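Local coordinates for C381 turret protein (Sulfolobus turreted icosahedral virus, PDB 4IND) that forms, as five copies of a chain of three jelly rolls, part of the turret of an icosahedral archaeal virus, probably projecting from the capsid surface, at residues 77-82 with 146-151; 97-102 with 120-125; 169-174 with 257-262. One frame throughout, in Å; residues are numbered along the deposited sequence.

Contact 1. Residues 77-82 with 146-151; sequences EGLYLI and ERVFEK. With 2HP (dihydrogenphosphate ion), chain U.
Three backbone hydrogen bonds tie 77-82 to 146-151. L81 and E146 form the hydrogen-bonded antiparallel pair: L81 N gives to E146 O at 2.8 Å, and E146 N returns a bond to L81 O. The non-hydrogen-bonded pair Y80-R147 follows, and beyond it V148 N still reaches L79 O at 3.2 Å although the strand of R147 has ended.

Apolar contacts accompany this pairing. On the R147 side chain it is CG that lies over one face of the Y80 ring, 3.9 Å from the ring centroid, a CH-pi contact. The phenol OH itself is bonded to Q76 O. V148 CG1 presses on L81 CB at 3.3 Å, tighter than usual carbon packing, while L79 CD2 meets V148 CG2 and touches F149 CE2 at the rim of the phenyl ring.

The pairing joins strands 78-88 and 138-147, the inner two of a four-stranded antiparallel sheet in the first jelly roll, a galactose-binding-like domain. Where these strands part, a dihydrogenphosphate ion is bound.

Polar contacts to this ion centre on its O2. L79 N donates at 2.7 Å in a nearly straight bond (168°), and R147 adds NE and NH2, the latter at 2.9 Å; as modelled, three N-H groups converge on O2, but V148 O is too close to the ion, whose placing is doubtful. A bend at chi3 (57°) turns the guanidinium so that its edge meets O2 and its centre is roofed by E77 O, 3.2 Å above the plane. E150 OE2, in a poorly ordered side chain, lies toward the rim of the opposite face, a long contact of charges. R147 NH1 is held by Q76 OE1. E146 OE1 accepts E77 N of a neighbouring subunit, and E77 N gives the same bond to E146 OE1 of another.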
loop_
_atom_site.group_PDB
_atom_site.type_symbol
_atom_site.label_atom_id
_atom_site.label_comp_id
_atom_site.label_asym_id
_atom_site.label_seq_id
_atom_site.Cartn_x
_atom_site.Cartn_y
_atom_site.Cartn_z
ATOM N N GLU A 77 -0.116 20.915 -3.352
ATOM C CA GLU A 77 -0.274 20.908 -1.906
ATOM C C GLU A 77 0.551 19.791 -1.246
ATOM O O GLU A 77 0.802 18.745 -1.840
ATOM C CB GLU A 77 -1.757 20.840 -1.516
ATOM C CG GLU A 77 -2.485 22.164 -1.791
ATOM C CD GLU A 77 -3.849 22.280 -1.107
ATOM O OE1 GLU A 77 -4.504 21.230 -0.915
ATOM O OE2 GLU A 77 -4.272 23.425 -0.772
ATOM N N GLY A 78 0.973 20.020 -0.015
ATOM C CA GLY A 78 1.684 18.978 0.721
ATOM C C GLY A 78 2.715 19.603 1.623
ATOM O O GLY A 78 2.745 20.818 1.777
ATOM N N LEU A 79 3.531 18.761 2.249
ATOM C CA LEU A 79 4.553 19.214 3.194
ATOM C C LEU A 79 5.904 19.150 2.508
ATOM O O LEU A 79 6.322 18.098 2.058
ATOM C CB LEU A 79 4.550 18.315 4.438
ATOM C CG LEU A 79 5.681 18.665 5.433
ATOM C CD1 LEU A 79 5.501 20.092 5.950
ATOM C CD2 LEU A 79 5.712 17.658 6.570
ATOM N N TYR A 80 6.583 20.291 2.416
ATOM C CA TYR A 80 7.842 20.382 1.689
ATOM C C TYR A 80 9.012 20.519 2.618
ATOM O O TYR A 80 8.947 21.237 3.612
ATOM C CB TYR A 80 7.849 21.619 0.764
ATOM C CG TYR A 80 6.959 21.439 -0.447
ATOM C CD1 TYR A 80 7.466 20.948 -1.647
ATOM C CD2 TYR A 80 5.616 21.759 -0.393
ATOM C CE1 TYR A 80 6.649 20.767 -2.746
ATOM C CE2 TYR A 80 4.797 21.571 -1.480
ATOM C CZ TYR A 80 5.317 21.086 -2.659
ATOM O OH TYR A 80 4.503 20.912 -3.763
ATOM N N LEU A 81 10.090 19.830 2.262
ATOM C CA LEU A 81 11.390 20.075 2.827
ATOM C C LEU A 81 12.090 20.963 1.825
ATOM O O LEU A 81 12.200 20.616 0.640
ATOM C CB LEU A 81 12.186 18.772 2.977
ATOM C CG LEU A 81 13.646 19.050 3.362
ATOM C CD1 LEU A 81 13.722 19.318 4.860
ATOM C CD2 LEU A 81 14.592 17.915 2.937
ATOM N N ILE A 82 12.566 22.106 2.300
ATOM C CA ILE A 82 13.302 23.037 1.448
ATOM C C ILE A 82 14.783 22.934 1.800
ATOM O O ILE A 82 15.153 22.930 2.984
ATOM C CB ILE A 82 12.803 24.455 1.667
ATOM C CG1 ILE A 82 11.423 24.609 1.015
ATOM C CG2 ILE A 82 13.789 25.481 1.118
ATOM C CD1 ILE A 82 10.727 25.891 1.361
ATOM N N GLU A 146 11.032 19.789 -2.073
ATOM C CA GLU A 146 10.624 18.396 -2.299
ATOM C C GLU A 146 9.620 17.992 -1.235
ATOM O O GLU A 146 9.742 18.383 -0.083
ATOM C CB GLU A 146 11.841 17.440 -2.312
ATOM C CG GLU A 146 12.409 17.136 -0.930
ATOM C CD GLU A 146 13.094 15.756 -0.832
ATOM O OE1 GLU A 146 14.023 15.467 -1.630
ATOM O OE2 GLU A 146 12.715 14.973 0.075
ATOM N N ARG A 147 8.621 17.212 -1.625
ATOM C CA ARG A 147 7.646 16.715 -0.672
ATOM C C ARG A 147 8.267 15.550 0.110
ATOM O O ARG A 147 8.850 14.642 -0.470
ATOM C CB ARG A 147 6.373 16.271 -1.414
ATOM C CG ARG A 147 5.644 17.459 -2.090
ATOM C CD ARG A 147 4.309 17.035 -2.674
ATOM N NE ARG A 147 3.484 16.442 -1.633
ATOM C CZ ARG A 147 2.309 15.873 -1.846
ATOM N NH1 ARG A 147 1.814 15.825 -3.075
ATOM N NH2 ARG A 147 1.637 15.343 -0.828
ATOM N N VAL A 148 8.158 15.589 1.426
ATOM C CA VAL A 148 8.695 14.492 2.257
ATOM C C VAL A 148 7.597 13.468 2.527
ATOM O O VAL A 148 6.431 13.762 2.366
ATOM C CB VAL A 148 9.247 15.037 3.578
ATOM C CG1 VAL A 148 10.363 16.014 3.310
ATOM C CG2 VAL A 148 8.156 15.739 4.364
ATOM N N PHE A 149 7.943 12.259 2.927
ATOM C CA PHE A 149 6.909 11.265 3.158
ATOM C C PHE A 149 6.371 10.802 1.811
ATOM O O PHE A 149 5.314 10.181 1.727
ATOM C CB PHE A 149 5.795 11.841 4.048
ATOM C CG PHE A 149 6.303 12.371 5.365
ATOM C CD1 PHE A 149 7.148 11.591 6.162
ATOM C CD2 PHE A 149 5.985 13.648 5.787
ATOM C CE1 PHE A 149 7.653 12.088 7.357
ATOM C CE2 PHE A 149 6.475 14.145 6.995
ATOM C CZ PHE A 149 7.312 13.354 7.777
ATOM N N GLU A 150 7.098 11.145 0.755
ATOM C CA GLU A 150 6.917 10.508 -0.544
ATOM C C GLU A 150 8.065 9.529 -0.665
ATOM O O GLU A 150 9.200 9.855 -0.317
ATOM C CB GLU A 150 7.052 11.519 -1.682
ATOM C CG GLU A 150 6.222 12.774 -1.531
ATOM C CD GLU A 150 4.794 12.584 -1.987
ATOM O OE1 GLU A 150 3.987 12.064 -1.185
ATOM O OE2 GLU A 150 4.484 12.950 -3.144
ATOM N N LYS A 151 7.784 8.327 -1.126
ATOM C CA LYS A 151 8.865 7.421 -1.471
ATOM C C LYS A 151 9.682 7.095 -0.229
ATOM O O LYS A 151 10.871 6.772 -0.315
ATOM C CB LYS A 151 9.736 8.063 -2.553
ATOM C CG LYS A 151 8.972 8.340 -3.851
ATOM C CD LYS A 151 9.757 9.250 -4.787
ATOM C CE LYS A 151 9.314 9.068 -6.238
ATOM N NZ LYS A 151 7.858 9.324 -6.456
HETATM P P 2HP U . 4.008 15.099 2.013
HETATM O O1 2HP U . 3.191 14.757 3.233
HETATM O O2 2HP U . 3.182 16.198 1.421
HETATM O O3 2HP U . 4.077 13.846 1.084
HETATM O O4 2HP U . 5.426 15.670 2.332
#

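Contact 2. Residues 97-102 with 120-125; sequences TPFFNN and DIFTKE
I121 N of strand 120-124 lies at the edge of the F100 ring, and P98 CB sits over the centre of one of its faces, 3.7 Å above the plane. F99 has the carbonyl O of N101 over the rim of one face and I121 O at its edge; its CE2 touches F122 CD1 at 3.7 Å, the two side chains meeting at a slant. The D120 carboxylate stands almost perpendicular to the F100 ring (84°), with OD1 beside CD1.

That carboxylate collects the backbone of the loop. OD2 takes F99 N at 2.8 Å and OD1 takes F100 N at 2.7 Å, each on the syn side, so consecutive amides are held by the two oxygens of one group. OD1 also accepts I121 N of its own strand from the anti side, somewhat out of the carboxylate plane, and OD2 receives Y130 OH from outside. These bonds probably stabilise the carboxylate as an anion and fix its rotation in a buried setting.

Farther along, the N101 side-chain amide takes the T123 backbone N-H. With CG beside its own backbone N (chi1 -72°), the amide is placed next to T123, and T123 N points to OD1 at 2.9 Å in an essentially straight bond (178°), in the carbonyl plane on a lone pair. The other end of the amide has ND2 3.0 Å from T123 OG1 and is bonded to S170 O.

The loop 97-102, between strands 94-96 and 108-110, thus runs beside 114-124, the outermost strand of its sheet within the chain, whose other side pairs with strand 78-88. F100 and I121 face the second domain, packing on I157 of strand 155-163 and I169 of strand 168-172.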
loop_
_atom_site.group_PDB
_atom_site.type_symbol
_atom_site.label_atom_id
_atom_site.label_comp_id
_atom_site.label_asym_id
_atom_site.label_seq_id
_atom_site.Cartn_x
_atom_site.Cartn_y
_atom_site.Cartn_z
ATOM N N THR A 97 17.108 32.989 9.556
ATOM C CA THR A 97 15.968 32.559 10.356
ATOM C C THR A 97 15.022 31.722 9.505
ATOM O O THR A 97 14.265 32.268 8.692
ATOM C CB THR A 97 15.221 33.779 10.927
ATOM O OG1 THR A 97 16.140 34.589 11.681
ATOM C CG2 THR A 97 14.059 33.348 11.819
ATOM N N PRO A 98 15.051 30.381 9.677
ATOM C CA PRO A 98 14.196 29.567 8.808
ATOM C C PRO A 98 12.721 29.817 9.066
ATOM O O PRO A 98 12.338 30.187 10.179
ATOM C CB PRO A 98 14.615 28.115 9.148
ATOM C CG PRO A 98 15.229 28.195 10.474
ATOM C CD PRO A 98 15.909 29.550 10.539
ATOM N N PHE A 99 11.905 29.609 8.033
ATOM C CA PHE A 99 10.466 29.799 8.102
ATOM C C PHE A 99 9.803 28.793 9.055
ATOM O O PHE A 99 9.109 29.181 9.991
ATOM C CB PHE A 99 9.908 29.671 6.674
ATOM C CG PHE A 99 8.439 29.986 6.534
ATOM C CD1 PHE A 99 7.953 31.259 6.812
ATOM C CD2 PHE A 99 7.553 29.028 6.050
ATOM C CE1 PHE A 99 6.586 31.567 6.644
ATOM C CE2 PHE A 99 6.188 29.330 5.878
ATOM C CZ PHE A 99 5.711 30.598 6.173
ATOM N N PHE A 100 10.006 27.504 8.794
ATOM C CA PHE A 100 9.447 26.446 9.639
ATOM C C PHE A 100 7.946 26.653 9.860
ATOM O O PHE A 100 7.414 26.277 10.896
ATOM C CB PHE A 100 10.162 26.427 11.011
ATOM C CG PHE A 100 11.568 25.840 10.992
ATOM C CD1 PHE A 100 11.966 24.963 10.007
ATOM C CD2 PHE A 100 12.478 26.166 11.993
ATOM C CE1 PHE A 100 13.239 24.429 9.998
ATOM C CE2 PHE A 100 13.756 25.638 11.992
ATOM C CZ PHE A 100 14.142 24.773 10.992
ATOM N N ASN A 101 7.291 27.285 8.888
ATOM C CA ASN A 101 5.868 27.617 8.935
ATOM C C ASN A 101 5.492 28.698 9.939
ATOM O O ASN A 101 4.699 29.581 9.620
ATOM C CB ASN A 101 4.972 26.367 9.106
ATOM C CG ASN A 101 4.924 25.524 7.854
ATOM O OD1 ASN A 101 4.679 26.046 6.758
ATOM N ND2 ASN A 101 5.181 24.217 7.996
ATOM N N ASN A 102 6.071 28.619 11.143
ATOM C CA ASN A 102 5.694 29.506 12.235
ATOM C C ASN A 102 6.861 30.085 13.042
ATOM O O ASN A 102 6.640 30.685 14.077
ATOM C CB ASN A 102 4.718 28.802 13.189
ATOM C CG ASN A 102 3.330 28.620 12.586
ATOM O OD1 ASN A 102 2.928 27.511 12.249
ATOM N ND2 ASN A 102 2.593 29.708 12.465
ATOM N N ASP A 120 14.633 23.951 5.510
ATOM C CA ASP A 120 13.421 24.626 5.941
ATOM C C ASP A 120 12.223 23.731 5.698
ATOM O O ASP A 120 12.305 22.720 4.977
ATOM C CB ASP A 120 13.260 25.954 5.194
ATOM C CG ASP A 120 12.604 27.022 6.043
ATOM O OD1 ASP A 120 11.859 26.657 6.979
ATOM O OD2 ASP A 120 12.839 28.239 5.801
ATOM N N ILE A 121 11.107 24.089 6.313
ATOM C CA ILE A 121 9.916 23.259 6.207
ATOM C C ILE A 121 8.764 24.166 5.806
ATOM O O ILE A 121 8.624 25.278 6.333
ATOM C CB ILE A 121 9.621 22.561 7.522
ATOM C CG1 ILE A 121 10.780 21.619 7.875
ATOM C CG2 ILE A 121 8.292 21.800 7.429
ATOM C CD1 ILE A 121 10.721 21.059 9.286
ATOM N N PHE A 122 7.944 23.708 4.864
ATOM C CA PHE A 122 6.879 24.561 4.329
ATOM C C PHE A 122 5.661 23.727 4.037
ATOM O O PHE A 122 5.712 22.817 3.212
ATOM C CB PHE A 122 7.368 25.276 3.065
ATOM C CG PHE A 122 6.297 26.095 2.350
ATOM C CD1 PHE A 122 5.528 27.026 3.035
ATOM C CD2 PHE A 122 6.117 25.962 0.994
ATOM C CE1 PHE A 122 4.558 27.793 2.373
ATOM C CE2 PHE A 122 5.152 26.716 0.311
ATOM C CZ PHE A 122 4.380 27.640 1.007
ATOM N N THR A 123 4.554 24.030 4.715
ATOM C CA THR A 123 3.306 23.332 4.434
ATOM C C THR A 123 2.520 24.118 3.410
ATOM O O THR A 123 2.043 25.204 3.703
ATOM C CB THR A 123 2.447 23.181 5.701
ATOM O OG1 THR A 123 3.195 22.448 6.677
ATOM C CG2 THR A 123 1.152 22.416 5.387
ATOM N N LYS A 124 2.374 23.570 2.207
ATOM C CA LYS A 124 1.509 24.207 1.218
ATOM C C LYS A 124 0.065 23.746 1.413
ATOM O O LYS A 124 -0.378 22.733 0.863
ATOM C CB LYS A 124 2.000 23.953 -0.216
ATOM C CG LYS A 124 1.180 24.701 -1.271
ATOM C CD LYS A 124 1.439 26.211 -1.117
ATOM C CE LYS A 124 0.403 27.045 -1.860
ATOM N NZ LYS A 124 0.636 28.512 -1.614
ATOM N N GLU A 125 -0.677 24.522 2.200
ATOM C CA GLU A 125 -2.114 24.366 2.368
ATOM C C GLU A 125 -2.688 25.743 2.695
ATOM O O GLU A 125 -1.985 26.597 3.228
ATOM C CB GLU A 125 -2.439 23.406 3.525
ATOM C CG GLU A 125 -2.374 21.913 3.174
ATOM C CD GLU A 125 -2.940 21.003 4.279
ATOM O OE1 GLU A 125 -3.044 21.450 5.445
ATOM O OE2 GLU A 125 -3.290 19.832 3.983
#

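Contact 3. Residues 169-174 with 257-262; sequences ISFRLR and LEVEEI. With 2HP (dihydrogenphosphate ion), chain U; 2HP (dihydrogenphosphate ion), chain Y.
The contact forms part of the hydrophobic interior of the second jelly roll, a galactose-binding-like domain, where two beta sheets face each other. Strand 168-172 belongs to one sheet and strand 253-262 to the other; their axes approach to 11.1 Å and run in nearly the same direction, 22° apart. At such a separation the two backbones are joined through side chains.

I169, F171 and L173 point inward from the first strand and L257 and V259 from the second. I169 CG2 and L257 CD2 meet tip to tip at 4.2 Å. With CG between the backbone N and the carbonyl carbon (chi1 41°), the F171 ring extends across the gap, and its far end, CZ, reaches V259 CG2 at 4.0 Å. The second branch of V259 is used as well: CG1 touches L173 CD2 at 4.1 Å, so the valine spans both partners. L173 CG lies at the edge of the F171 ring, in its plane. Outside the two strands, I121 of the first domain touches both I169 and L257, and V239 packs on F171 and L173.

S170, R172 and E258 lie on the far sides of their strands. E258 points to one dihydrogenphosphate ion, its OE1 2.7 Å from O4; R154, K181 and the backbone N of E237 of a neighbouring subunit also bind this ion. Two arginines serve a different ion. R172 NH2 donates to its O1 at 3.2 Å, while R172 NH1 forms a salt bridge with E125. R174 is poorly ordered; its NH2 bonds to F149 O. The link from R174 NH1 to O3 of that ion is weak, at 3.5 Å.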
loop_
_atom_site.group_PDB
_atom_site.type_symbol
_atom_site.label_atom_id
_atom_site.label_comp_id
_atom_site.label_asym_id
_atom_site.label_seq_id
_atom_site.Cartn_x
_atom_site.Cartn_y
_atom_site.Cartn_z
ATOM N N ILE A 169 8.049 25.237 15.292
ATOM C CA ILE A 169 8.105 24.553 14.009
ATOM C C ILE A 169 6.749 23.869 13.851
ATOM O O ILE A 169 6.286 23.210 14.760
ATOM C CB ILE A 169 9.227 23.509 13.968
ATOM C CG1 ILE A 169 10.566 24.161 14.319
ATOM C CG2 ILE A 169 9.299 22.848 12.583
ATOM C CD1 ILE A 169 11.751 23.202 14.334
ATOM N N SER A 170 6.082 24.077 12.721
ATOM C CA SER A 170 4.828 23.364 12.468
ATOM C C SER A 170 4.956 22.544 11.196
ATOM O O SER A 170 5.707 22.907 10.298
ATOM C CB SER A 170 3.669 24.350 12.299
ATOM O OG SER A 170 3.453 25.079 13.485
ATOM N N PHE A 171 4.195 21.457 11.107
ATOM C CA PHE A 171 4.141 20.679 9.873
ATOM C C PHE A 171 2.863 19.845 9.845
ATOM O O PHE A 171 2.260 19.606 10.882
ATOM C CB PHE A 171 5.405 19.816 9.707
ATOM C CG PHE A 171 5.875 19.160 10.974
ATOM C CD1 PHE A 171 5.370 17.929 11.372
ATOM C CD2 PHE A 171 6.837 19.763 11.762
ATOM C CE1 PHE A 171 5.804 17.319 12.543
ATOM C CE2 PHE A 171 7.281 19.158 12.934
ATOM C CZ PHE A 171 6.763 17.933 13.328
ATOM N N ARG A 172 2.437 19.441 8.656
ATOM C CA ARG A 172 1.239 18.613 8.505
ATOM C C ARG A 172 1.676 17.176 8.322
ATOM O O ARG A 172 2.570 16.902 7.529
ATOM C CB ARG A 172 0.430 19.040 7.263
ATOM C CG ARG A 172 -0.815 18.203 7.053
ATOM C CD ARG A 172 -1.248 18.065 5.595
ATOM N NE ARG A 172 -0.333 17.230 4.813
ATOM C CZ ARG A 172 -0.496 16.998 3.509
ATOM N NH1 ARG A 172 -1.519 17.550 2.856
ATOM N NH2 ARG A 172 0.364 16.238 2.840
ATOM N N LEU A 173 1.055 16.254 9.053
ATOM C CA LEU A 173 1.327 14.828 8.868
ATOM C C LEU A 173 0.048 14.131 8.467
ATOM O O LEU A 173 -0.979 14.313 9.120
ATOM C CB LEU A 173 1.842 14.204 10.163
ATOM C CG LEU A 173 3.113 14.799 10.747
ATOM C CD1 LEU A 173 3.482 14.066 12.039
ATOM C CD2 LEU A 173 4.253 14.702 9.739
ATOM N N ARG A 174 0.089 13.329 7.410
ATOM C CA ARG A 174 -1.110 12.590 7.031
ATOM C C ARG A 174 -1.182 11.374 7.943
ATOM O O ARG A 174 -0.269 11.139 8.726
ATOM C CB ARG A 174 -1.026 12.153 5.581
ATOM C CG ARG A 174 0.188 11.288 5.325
ATOM C CD ARG A 174 0.023 10.463 4.078
ATOM N NE ARG A 174 1.210 9.661 3.842
ATOM C CZ ARG A 174 2.249 10.041 3.102
ATOM N NH1 ARG A 174 2.262 11.227 2.494
ATOM N NH2 ARG A 174 3.280 9.215 2.969
ATOM N N LEU A 257 16.229 17.892 13.875
ATOM C CA LEU A 257 14.844 17.448 13.811
ATOM C C LEU A 257 14.705 16.344 12.801
ATOM O O LEU A 257 15.042 16.503 11.627
ATOM C CB LEU A 257 13.925 18.610 13.416
ATOM C CG LEU A 257 12.458 18.205 13.193
ATOM C CD1 LEU A 257 11.832 17.769 14.500
ATOM C CD2 LEU A 257 11.663 19.386 12.577
ATOM N N GLU A 258 14.169 15.229 13.265
ATOM C CA GLU A 258 13.957 14.068 12.422
ATOM C C GLU A 258 12.500 13.672 12.641
ATOM O O GLU A 258 12.056 13.459 13.777
ATOM C CB GLU A 258 14.973 12.990 12.855
ATOM C CG GLU A 258 14.961 11.651 12.138
ATOM C CD GLU A 258 16.073 10.733 12.677
ATOM O OE1 GLU A 258 17.255 11.135 12.571
ATOM O OE2 GLU A 258 15.765 9.636 13.227
ATOM N N VAL A 259 11.729 13.628 11.557
ATOM C CA VAL A 259 10.335 13.180 11.614
ATOM C C VAL A 259 10.167 12.083 10.590
ATOM O O VAL A 259 10.425 12.300 9.410
ATOM C CB VAL A 259 9.365 14.329 11.257
ATOM C CG1 VAL A 259 7.913 13.883 11.461
ATOM C CG2 VAL A 259 9.680 15.565 12.084
ATOM N N GLU A 260 9.737 10.908 11.030
ATOM C CA GLU A 260 9.729 9.737 10.164
ATOM C C GLU A 260 8.580 8.815 10.517
ATOM O O GLU A 260 8.221 8.671 11.696
ATOM C CB GLU A 260 11.060 8.986 10.306
ATOM C CG GLU A 260 11.366 8.646 11.744
ATOM C CD GLU A 260 12.854 8.619 12.058
ATOM O OE1 GLU A 260 13.683 8.580 11.121
ATOM O OE2 GLU A 260 13.199 8.635 13.256
ATOM N N GLU A 261 7.987 8.191 9.503
ATOM C CA GLU A 261 6.899 7.253 9.733
ATOM C C GLU A 261 7.448 5.935 10.284
ATOM O O GLU A 261 8.509 5.465 9.855
ATOM C CB GLU A 261 6.130 6.998 8.432
ATOM C CG GLU A 261 4.764 6.361 8.646
ATOM C CD GLU A 261 3.993 6.131 7.349
ATOM O OE1 GLU A 261 4.435 6.615 6.281
ATOM O OE2 GLU A 261 2.949 5.456 7.404
ATOM N N ILE A 262 6.724 5.344 11.235
ATOM C CA ILE A 262 7.103 4.044 11.794
ATOM C C ILE A 262 5.973 3.022 11.662
ATOM O O ILE A 262 4.815 3.388 11.426
ATOM C CB ILE A 262 7.523 4.141 13.284
ATOM C CG1 ILE A 262 6.341 4.587 14.146
ATOM C CG2 ILE A 262 8.736 5.076 13.441
ATOM C CD1 ILE A 262 6.523 4.263 15.645
HETATM P P 2HP U . 4.008 15.099 2.013
HETATM O O1 2HP U . 3.191 14.757 3.233
HETATM O O2 2HP U . 3.182 16.198 1.421
HETATM O O3 2HP U . 4.077 13.846 1.084
HETATM O O4 2HP U . 5.426 15.670 2.332
HETATM P P 2HP Y . 18.943 7.441 12.634
HETATM O O1 2HP Y . 19.075 6.371 13.759
HETATM O O2 2HP Y . 18.025 6.974 11.548
HETATM O O3 2HP Y . 20.231 7.612 11.905
HETATM O O4 2HP Y . 18.443 8.773 13.260
#

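The three contacts meet where the first and second jelly rolls adjoin, with centres about 10 to 12 Å apart. Contacts 1 and 2 share a sheet: I82 N lies 2.8 Å from D120 O and Y80 N 2.8 Å from F122 O, joining strand 78-88 to 114-124. Contact 2 reaches contact 3 through its loop, N101 ND2 lying 2.7 Å from S170 O and N102 OD1 2.8 Å from S170 OG. Contacts 1 and 3 share one dihydrogenphosphate ion, bonded by L79 and R147 and by R172, with R174 only weakly; beside it F149 O is 2.6 Å from R174 NH2. As modelled, the ion lies between the two domains.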